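Local coordinates for protein hemolysin (Enterococcus faecalis, PDB 2R2Z) that is a membrane protein of the UPF0053 family that may bind flavin adenine dinucleotide; this part is its C-terminal CorC/HlyC-type transporter-associated domain, at residues L9-V20 / R23-F33; V67-E75 / L83-D91. One frame throughout, in Å; residues are numbered along the deposited sequence. Where two conformers were deposited one is given.

Contact 1: L9-V20 / R23-F33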
# COMPACT_ATOMS: atom_id res chain seq x y z
N LEU A 9 7.80 1.35 9.91
CA LEU A 9 6.56 1.31 9.15
C LEU A 9 6.75 0.81 7.74
O LEU A 9 5.79 0.47 7.06
CB LEU A 9 5.92 2.69 9.12
CG LEU A 9 5.36 3.21 10.44
CD1 LEU A 9 5.17 4.72 10.35
CD2 LEU A 9 4.06 2.51 10.75
N TYR A 10 8.00 0.79 7.28
CA TYR A 10 8.30 0.30 5.93
C TYR A 10 9.71 -0.24 5.91
O TYR A 10 10.53 0.10 6.77
CB TYR A 10 8.15 1.41 4.87
CG TYR A 10 9.21 2.47 4.95
CD1 TYR A 10 10.36 2.40 4.15
CD2 TYR A 10 9.10 3.53 5.85
CE1 TYR A 10 11.35 3.37 4.24
CE2 TYR A 10 10.10 4.49 5.96
CZ TYR A 10 11.21 4.39 5.16
OH TYR A 10 12.19 5.36 5.24
N THR A 11 9.99 -1.04 4.89
CA THR A 11 11.36 -1.43 4.62
C THR A 11 11.55 -1.55 3.12
O THR A 11 10.65 -1.97 2.38
CB THR A 11 11.76 -2.77 5.26
OG1 THR A 11 13.13 -3.04 4.91
CG2 THR A 11 10.86 -3.91 4.77
N GLN A 12 12.72 -1.17 2.66
CA GLN A 12 13.12 -1.52 1.31
C GLN A 12 13.35 -3.02 1.19
O GLN A 12 13.73 -3.67 2.17
CB GLN A 12 14.36 -0.74 0.92
CG GLN A 12 14.65 -0.79 -0.56
CD GLN A 12 15.80 0.12 -0.94
OE1 GLN A 12 16.50 0.66 -0.09
NE2 GLN A 12 16.04 0.25 -2.23
N VAL A 13 13.10 -3.54 -0.01
CA VAL A 13 13.53 -4.90 -0.36
C VAL A 13 14.46 -4.93 -1.57
O VAL A 13 15.28 -5.84 -1.69
CB VAL A 13 12.34 -5.90 -0.51
CG1 VAL A 13 11.68 -6.12 0.84
CG2 VAL A 13 11.32 -5.44 -1.54
N ALA A 14 14.37 -3.96 -2.47
CA ALA A 14 15.20 -3.95 -3.67
C ALA A 14 15.11 -2.57 -4.28
O ALA A 14 14.36 -1.72 -3.79
CB ALA A 14 14.73 -5.00 -4.68
N ASP A 15 15.88 -2.32 -5.34
CA ASP A 15 15.72 -1.06 -6.04
C ASP A 15 14.24 -0.86 -6.37
O ASP A 15 13.57 -1.75 -6.92
CB ASP A 15 16.48 -1.05 -7.37
CG ASP A 15 17.98 -0.96 -7.19
OD1 ASP A 15 18.45 -1.12 -6.08
OD2 ASP A 15 18.68 -0.70 -8.20
N ASN A 16 13.71 0.31 -6.02
CA ASN A 16 12.35 0.69 -6.38
C ASN A 16 11.24 -0.17 -5.80
O ASN A 16 10.11 -0.10 -6.27
CB ASN A 16 12.19 0.77 -7.91
CG ASN A 16 13.29 1.57 -8.54
OD1 ASN A 16 13.97 1.08 -9.46
ND2 ASN A 16 13.53 2.74 -8.01
N GLU A 17 11.54 -0.92 -4.74
CA GLU A 17 10.55 -1.84 -4.19
C GLU A 17 10.65 -1.92 -2.68
O GLU A 17 11.74 -2.10 -2.13
CB GLU A 17 10.74 -3.22 -4.81
CG GLU A 17 9.56 -4.16 -4.64
CD GLU A 17 9.71 -5.40 -5.49
OE1 GLU A 17 10.57 -5.44 -6.40
OE2 GLU A 17 8.97 -6.35 -5.25
N TYR A 18 9.48 -1.81 -2.04
CA TYR A 18 9.40 -1.67 -0.58
C TYR A 18 8.22 -2.48 -0.07
O TYR A 18 7.26 -2.74 -0.82
CB TYR A 18 9.20 -0.19 -0.19
CG TYR A 18 10.30 0.73 -0.67
CD1 TYR A 18 11.31 1.15 0.20
CD2 TYR A 18 10.37 1.12 -2.00
CE1 TYR A 18 12.34 1.98 -0.26
CE2 TYR A 18 11.40 1.91 -2.47
CZ TYR A 18 12.38 2.33 -1.60
OH TYR A 18 13.38 3.14 -2.09
N LEU A 19 8.28 -2.86 1.20
CA LEU A 19 7.13 -3.40 1.94
C LEU A 19 6.70 -2.34 2.94
O LEU A 19 7.52 -1.78 3.65
CB LEU A 19 7.50 -4.70 2.66
CG LEU A 19 7.95 -5.84 1.74
CD1 LEU A 19 8.45 -7.03 2.56
CD2 LEU A 19 6.83 -6.29 0.80
N VAL A 20 5.40 -2.07 2.96
CA VAL A 20 4.84 -1.01 3.79
C VAL A 20 3.77 -1.60 4.69
O VAL A 20 2.88 -2.32 4.22
CB VAL A 20 4.24 0.09 2.89
CG1 VAL A 20 3.37 1.09 3.70
CG2 VAL A 20 5.37 0.80 2.15
N ARG A 23 -0.67 -0.08 8.61
CA ARG A 23 -0.93 1.00 9.55
C ARG A 23 -0.24 2.33 9.21
O ARG A 23 -0.55 3.34 9.83
CB ARG A 23 -0.53 0.60 10.97
CG ARG A 23 0.96 0.30 11.12
CD ARG A 23 1.38 0.20 12.60
NE ARG A 23 0.57 -0.73 13.37
CZ ARG A 23 0.75 -2.04 13.44
NH1 ARG A 23 1.72 -2.62 12.75
NH2 ARG A 23 -0.06 -2.77 14.20
N MSE A 24 0.70 2.32 8.27
CA MSE A 24 1.37 3.56 7.90
C MSE A 24 0.34 4.56 7.40
O MSE A 24 -0.51 4.22 6.58
CB MSE A 24 2.42 3.29 6.83
CG MSE A 24 3.29 4.50 6.55
SE MSE A 24 4.71 4.11 5.26
CE MSE A 24 5.91 5.60 5.68
N LEU A 25 0.43 5.79 7.88
CA LEU A 25 -0.49 6.81 7.41
C LEU A 25 -0.19 7.19 5.97
O LEU A 25 0.97 7.25 5.57
CB LEU A 25 -0.37 8.06 8.29
CG LEU A 25 -0.77 7.84 9.75
CD1 LEU A 25 -0.48 9.10 10.52
CD2 LEU A 25 -2.24 7.49 9.88
N ILE A 26 -1.23 7.48 5.19
CA ILE A 26 -1.05 7.99 3.83
C ILE A 26 -0.13 9.22 3.86
O ILE A 26 0.77 9.34 3.03
CB ILE A 26 -2.41 8.35 3.18
CG1 ILE A 26 -3.31 7.12 3.06
CG2 ILE A 26 -2.20 9.01 1.82
CD1 ILE A 26 -4.76 7.46 2.77
N ASP A 27 -0.37 10.13 4.80
CA ASP A 27 0.47 11.33 4.87
C ASP A 27 1.95 11.00 5.14
O ASP A 27 2.85 11.64 4.60
CB ASP A 27 -0.09 12.29 5.92
CG ASP A 27 -1.46 12.86 5.55
OD1 ASP A 27 -1.81 12.88 4.35
OD2 ASP A 27 -2.19 13.34 6.46
N GLU A 28 2.19 10.00 5.99
CA GLU A 28 3.55 9.51 6.28
C GLU A 28 4.19 8.91 5.02
O GLU A 28 5.35 9.18 4.71
CB GLU A 28 3.51 8.44 7.39
CG GLU A 28 3.25 8.98 8.81
CD GLU A 28 2.98 7.90 9.88
OE1 GLU A 28 2.50 6.76 9.58
OE2 GLU A 28 3.22 8.22 11.07
N PHE A 29 3.42 8.09 4.31
CA PHE A 29 3.88 7.50 3.06
C PHE A 29 4.31 8.59 2.07
O PHE A 29 5.38 8.52 1.48
CB PHE A 29 2.75 6.63 2.47
CG PHE A 29 3.11 5.94 1.18
CD1 PHE A 29 3.58 4.63 1.18
CD2 PHE A 29 2.94 6.60 -0.03
CE1 PHE A 29 3.90 4.00 -0.02
CE2 PHE A 29 3.25 5.98 -1.22
CZ PHE A 29 3.74 4.67 -1.22
N ASN A 30 3.47 9.62 1.90
CA ASN A 30 3.82 10.69 0.98
C ASN A 30 5.09 11.44 1.39
O ASN A 30 5.91 11.79 0.54
CB ASN A 30 2.70 11.72 0.85
CG ASN A 30 1.51 11.22 0.05
OD1 ASN A 30 1.61 10.31 -0.78
ND2 ASN A 30 0.38 11.85 0.27
N GLU A 31 5.26 11.66 2.68
CA GLU A 31 6.46 12.33 3.18
C GLU A 31 7.72 11.49 2.90
O GLU A 31 8.74 11.99 2.42
CB GLU A 31 6.33 12.62 4.68
CG GLU A 31 7.49 13.43 5.26
CD GLU A 31 7.20 13.97 6.65
OE1 GLU A 31 6.26 14.78 6.80
OE2 GLU A 31 7.93 13.60 7.60
N VAL A 32 7.65 10.20 3.21
CA VAL A 32 8.80 9.31 3.03
C VAL A 32 9.16 9.13 1.56
O VAL A 32 10.34 9.20 1.20
CB VAL A 32 8.55 7.95 3.71
CG1 VAL A 32 9.59 6.93 3.30
CG2 VAL A 32 8.53 8.11 5.22
N PHE A 33 8.15 8.91 0.73
CA PHE A 33 8.36 8.51 -0.66
C PHE A 33 8.20 9.61 -1.70
O PHE A 33 8.39 9.35 -2.89
CB PHE A 33 7.45 7.32 -1.00
CG PHE A 33 7.80 6.08 -0.23
CD1 PHE A 33 8.98 5.39 -0.49
CD2 PHE A 33 6.97 5.62 0.76
CE1 PHE A 33 9.31 4.25 0.22
CE2 PHE A 33 7.28 4.47 1.48
CZ PHE A 33 8.47 3.79 1.21

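Contact 2: V67-E75 / L83-D91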
# COMPACT_ATOMS: atom_id res chain seq x y z
N VAL A 67 -1.32 3.63 -9.62
CA VAL A 67 -1.68 5.04 -9.56
C VAL A 67 -0.39 5.83 -9.82
O VAL A 67 0.61 5.62 -9.14
CB VAL A 67 -2.38 5.39 -8.21
CG1 VAL A 67 -1.56 4.98 -6.98
CG2 VAL A 67 -2.72 6.87 -8.16
N GLY A 68 -0.40 6.69 -10.83
CA GLY A 68 0.81 7.43 -11.19
C GLY A 68 1.93 6.45 -11.51
O GLY A 68 1.75 5.51 -12.26
N ASN A 69 3.12 6.63 -10.95
CA ASN A 69 4.19 5.67 -11.25
C ASN A 69 4.34 4.58 -10.19
O ASN A 69 5.36 3.89 -10.12
CB ASN A 69 5.53 6.37 -11.48
CG ASN A 69 6.08 7.00 -10.21
OD1 ASN A 69 5.33 7.54 -9.40
ND2 ASN A 69 7.39 6.93 -10.03
N ILE A 70 3.31 4.43 -9.36
CA ILE A 70 3.32 3.48 -8.24
C ILE A 70 2.42 2.27 -8.54
O ILE A 70 1.34 2.44 -9.11
CB ILE A 70 2.78 4.18 -6.96
CG1 ILE A 70 3.39 5.58 -6.80
CG2 ILE A 70 3.01 3.31 -5.72
CD1 ILE A 70 2.69 6.45 -5.78
N LYS A 71 2.86 1.09 -8.12
CA LYS A 71 1.99 -0.06 -8.07
C LYS A 71 1.95 -0.55 -6.63
O LYS A 71 3.00 -0.79 -6.01
CB LYS A 71 2.47 -1.16 -9.00
CG LYS A 71 1.54 -2.37 -8.97
CD LYS A 71 1.81 -3.36 -10.08
CE LYS A 71 2.79 -4.38 -9.65
NZ LYS A 71 4.15 -3.82 -9.66
N LEU A 72 0.74 -0.68 -6.09
CA LEU A 72 0.51 -1.15 -4.72
C LEU A 72 -0.10 -2.54 -4.78
O LEU A 72 -1.11 -2.72 -5.46
CB LEU A 72 -0.46 -0.21 -4.01
CG LEU A 72 -0.02 1.24 -3.84
CD1 LEU A 72 -1.19 2.04 -3.28
CD2 LEU A 72 1.19 1.34 -2.94
N THR A 73 0.49 -3.49 -4.08
CA THR A 73 0.00 -4.86 -4.10
C THR A 73 -0.35 -5.27 -2.69
O THR A 73 0.36 -4.94 -1.74
CB THR A 73 1.07 -5.82 -4.67
OG1 THR A 73 1.40 -5.40 -6.00
CG2 THR A 73 0.58 -7.26 -4.69
N ALA A 74 -1.44 -6.01 -2.52
CA ALA A 74 -1.81 -6.53 -1.22
C ALA A 74 -0.93 -7.75 -0.96
O ALA A 74 -1.24 -8.86 -1.45
CB ALA A 74 -3.29 -6.92 -1.22
N GLU A 75 0.13 -7.58 -0.18
CA GLU A 75 1.12 -8.63 -0.02
C GLU A 75 0.76 -9.65 1.04
O GLU A 75 1.03 -10.83 0.87
CB GLU A 75 2.48 -8.01 0.29
CG GLU A 75 3.61 -8.99 0.12
CD GLU A 75 3.71 -9.55 -1.31
OE1 GLU A 75 3.33 -8.88 -2.32
OE2 GLU A 75 4.17 -10.67 -1.44
N LEU A 83 -2.37 -6.38 6.13
CA LEU A 83 -1.23 -6.23 7.02
C LEU A 83 -0.05 -5.51 6.35
O LEU A 83 0.57 -4.69 6.97
CB LEU A 83 -0.74 -7.60 7.52
CG LEU A 83 -1.34 -8.33 8.72
CD1 LEU A 83 -0.45 -9.51 9.08
CD2 LEU A 83 -1.49 -7.42 9.93
N VAL A 84 0.29 -5.97 5.15
CA VAL A 84 1.50 -5.48 4.48
C VAL A 84 1.19 -5.25 3.01
O VAL A 84 0.58 -6.12 2.35
CB VAL A 84 2.68 -6.50 4.63
CG1 VAL A 84 3.94 -5.94 3.99
CG2 VAL A 84 2.96 -6.80 6.11
N LEU A 85 1.64 -4.10 2.51
CA LEU A 85 1.57 -3.77 1.09
C LEU A 85 2.94 -3.92 0.48
O LEU A 85 3.93 -3.62 1.12
CB LEU A 85 1.14 -2.30 0.90
CG LEU A 85 -0.29 -1.89 1.23
CD1 LEU A 85 -0.51 -1.80 2.74
CD2 LEU A 85 -0.61 -0.55 0.59
N ARG A 86 3.00 -4.34 -0.78
CA ARG A 86 4.21 -4.20 -1.55
C ARG A 86 4.05 -2.98 -2.45
O ARG A 86 2.98 -2.76 -3.00
CB ARG A 86 4.47 -5.45 -2.38
CG ARG A 86 5.76 -5.42 -3.20
CD ARG A 86 5.84 -6.63 -4.15
NE ARG A 86 5.82 -7.93 -3.46
CZ ARG A 86 6.86 -8.74 -3.32
NH1 ARG A 86 8.07 -8.40 -3.75
NH2 ARG A 86 6.69 -9.90 -2.73
N VAL A 87 5.10 -2.18 -2.55
CA VAL A 87 5.07 -0.99 -3.38
C VAL A 87 6.22 -1.02 -4.37
O VAL A 87 7.37 -1.21 -3.98
CB VAL A 87 5.21 0.25 -2.50
CG1 VAL A 87 5.04 1.51 -3.33
CG2 VAL A 87 4.25 0.20 -1.30
N HIS A 88 5.89 -0.90 -5.66
CA HIS A 88 6.91 -0.69 -6.67
C HIS A 88 6.79 0.69 -7.28
O HIS A 88 5.69 1.18 -7.56
CB HIS A 88 6.84 -1.76 -7.75
CG HIS A 88 8.14 -1.95 -8.45
ND1 HIS A 88 8.58 -1.10 -9.45
CD2 HIS A 88 9.10 -2.88 -8.29
CE1 HIS A 88 9.76 -1.51 -9.87
NE2 HIS A 88 10.10 -2.58 -9.18
N PHE A 89 7.93 1.32 -7.48
CA PHE A 89 8.02 2.63 -8.13
C PHE A 89 8.57 2.49 -9.53
O PHE A 89 9.56 1.80 -9.75
CB PHE A 89 8.91 3.57 -7.32
CG PHE A 89 8.36 3.92 -5.98
CD1 PHE A 89 7.51 5.00 -5.84
CD2 PHE A 89 8.66 3.17 -4.86
CE1 PHE A 89 6.97 5.33 -4.62
CE2 PHE A 89 8.12 3.50 -3.62
CZ PHE A 89 7.27 4.58 -3.51
N TYR A 90 7.91 3.13 -10.48
CA TYR A 90 8.35 3.14 -11.88
C TYR A 90 8.77 4.53 -12.33
O TYR A 90 8.56 5.52 -11.63
CB TYR A 90 7.25 2.59 -12.78
CG TYR A 90 6.82 1.21 -12.38
CD1 TYR A 90 7.52 0.08 -12.81
CD2 TYR A 90 5.72 1.03 -11.53
CE1 TYR A 90 7.12 -1.19 -12.41
CE2 TYR A 90 5.33 -0.22 -11.13
CZ TYR A 90 6.02 -1.33 -11.58
OH TYR A 90 5.62 -2.58 -11.17
N ASP A 91 9.39 4.60 -13.51
CA ASP A 91 9.76 5.86 -14.12
C ASP A 91 8.73 6.24 -15.17
O ASP A 91 8.26 5.38 -15.92
CB ASP A 91 11.13 5.73 -14.78
CG ASP A 91 12.19 5.26 -13.82
OD1 ASP A 91 12.21 5.76 -12.68
OD2 ASP A 91 13.01 4.40 -14.22

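Contact 1: L9-V20 / R23-F33
Leu-9, Met-24 (a selenomethionine) and Phe-33 bury the most surface where the first beta hairpin rests on helix 26-33. No hydrogen bond crosses between the segments; the contact is mainly apolar. Leu-9 spreads its two methyls. Leu-9 CD2 lies 3.8 Å from CG of Arg-23, and Leu-9 CD1 lies 3.4 Å from OE1 of Glu-28. That same OE1 accepts a bond from the N of Leu-25, the N-cap residue. With CG anti to its backbone N (chi1 -172°) and an extended chain, Met-24 passes from Leu-9 past Val-20 to Tyr-10. CB of Leu-9 is 4.1 Å from CG of Met-24. SE of Met-24 sits 3.7 Å from CG1 of Val-20, and CE of Met-24 ends 3.8 Å from CD2 of Tyr-10. Phe-33 turns its edge to two tyrosines. CE1 of Phe-33 stands over the centre of the Tyr-18 ring, with the planes at 70°. A second edge-to-face pair meets the face of Tyr-10, ring centroids 5.2 Å apart. Val-32 adds a CH-pi contact, its CG1 lying over a face of Tyr-10. The three rings form an aromatic cluster. Strand 17-21 is hydrogen-bonded to strand 81-89 through the backbones of Tyr-18 and Val-20. Behind the helix, Ile-26 and Phe-29 pack on helix 45-53 and the loop at Leu-37.

Contact 2: V67-E75 / L83-D91
This is an antiparallel beta hairpin pairing between strands 70-78 and 81-89, inside the five-stranded sheet of the transporter-associated domain. Strand 81-89 is the middle strand of that sheet. Lys-71 with His-88 and Thr-73 with Arg-86 are hydrogen-bonded pairs, each closed by two backbone bonds. Ile-70 with Phe-89, Leu-72 with Val-87 and Ala-74 with Leu-85 are the non-hydrogen-bonded pairs between and beyond them. The strand directions make an angle of 147°. The pairing extends past the strand end, where the N of Tyr-90 bonds to the O of Asn-69 at 2.7 Å.

The two faces differ. On one, Ile-70, Leu-72, Leu-85, Val-87 and Phe-89 form an apolar layer. CG2 of Ile-70 lies alongside CG1 of Val-87 at 3.6 Å, and CD2 of Leu-72 reaches CG2 of Val-87 at 3.7 Å. Helix 45-53 covers Leu-72 and Leu-85. The other face carries Lys-71, Thr-73, Arg-86 and His-88. CB of Lys-71 lies at the edge of the Tyr-90 ring, 3.7 Å from CE2 of Tyr-90. NH1 of Arg-86 makes a salt bridge to OE2 of Glu-17, a residue seen as a zinc ligand in a crystal structure of this protein. The other carboxylate is Glu-75, whose OE2 also pairs with Lys-62. Arg-86 grips Glu-75 side-on in a two-nitrogen salt bridge, and the carboxylate and guanidinium planes stand 74° apart. NE of Arg-86 gives a nearly straight bond (177°) to OE1 of Glu-75 at 2.9 Å, and NH2 of Arg-86 reaches OE2 of Glu-75 at 2.9 Å, both oxygens being met from above the carboxylate plane.

How the contacts relate
Contacts 1 and 2 share one antiparallel sheet, since strands 17-21 and 81-89 are neighbours in it. The N of Leu-85 probably bonds to the O of Val-20 at this seam. Both contacts are partly buried. Contact 1 sets a hairpin at the sheet's edge against a helix and relies on aromatic and aliphatic packing. Contact 2 pairs two strands within the sheet, with regular backbone bonds, an apolar face and a polar face. Their side chains meet on both faces: Phe-33 of contact 1 packs on Phe-89 of contact 2, while on the polar face the salt bridge between Glu-17 and Arg-86 joins the two contacts.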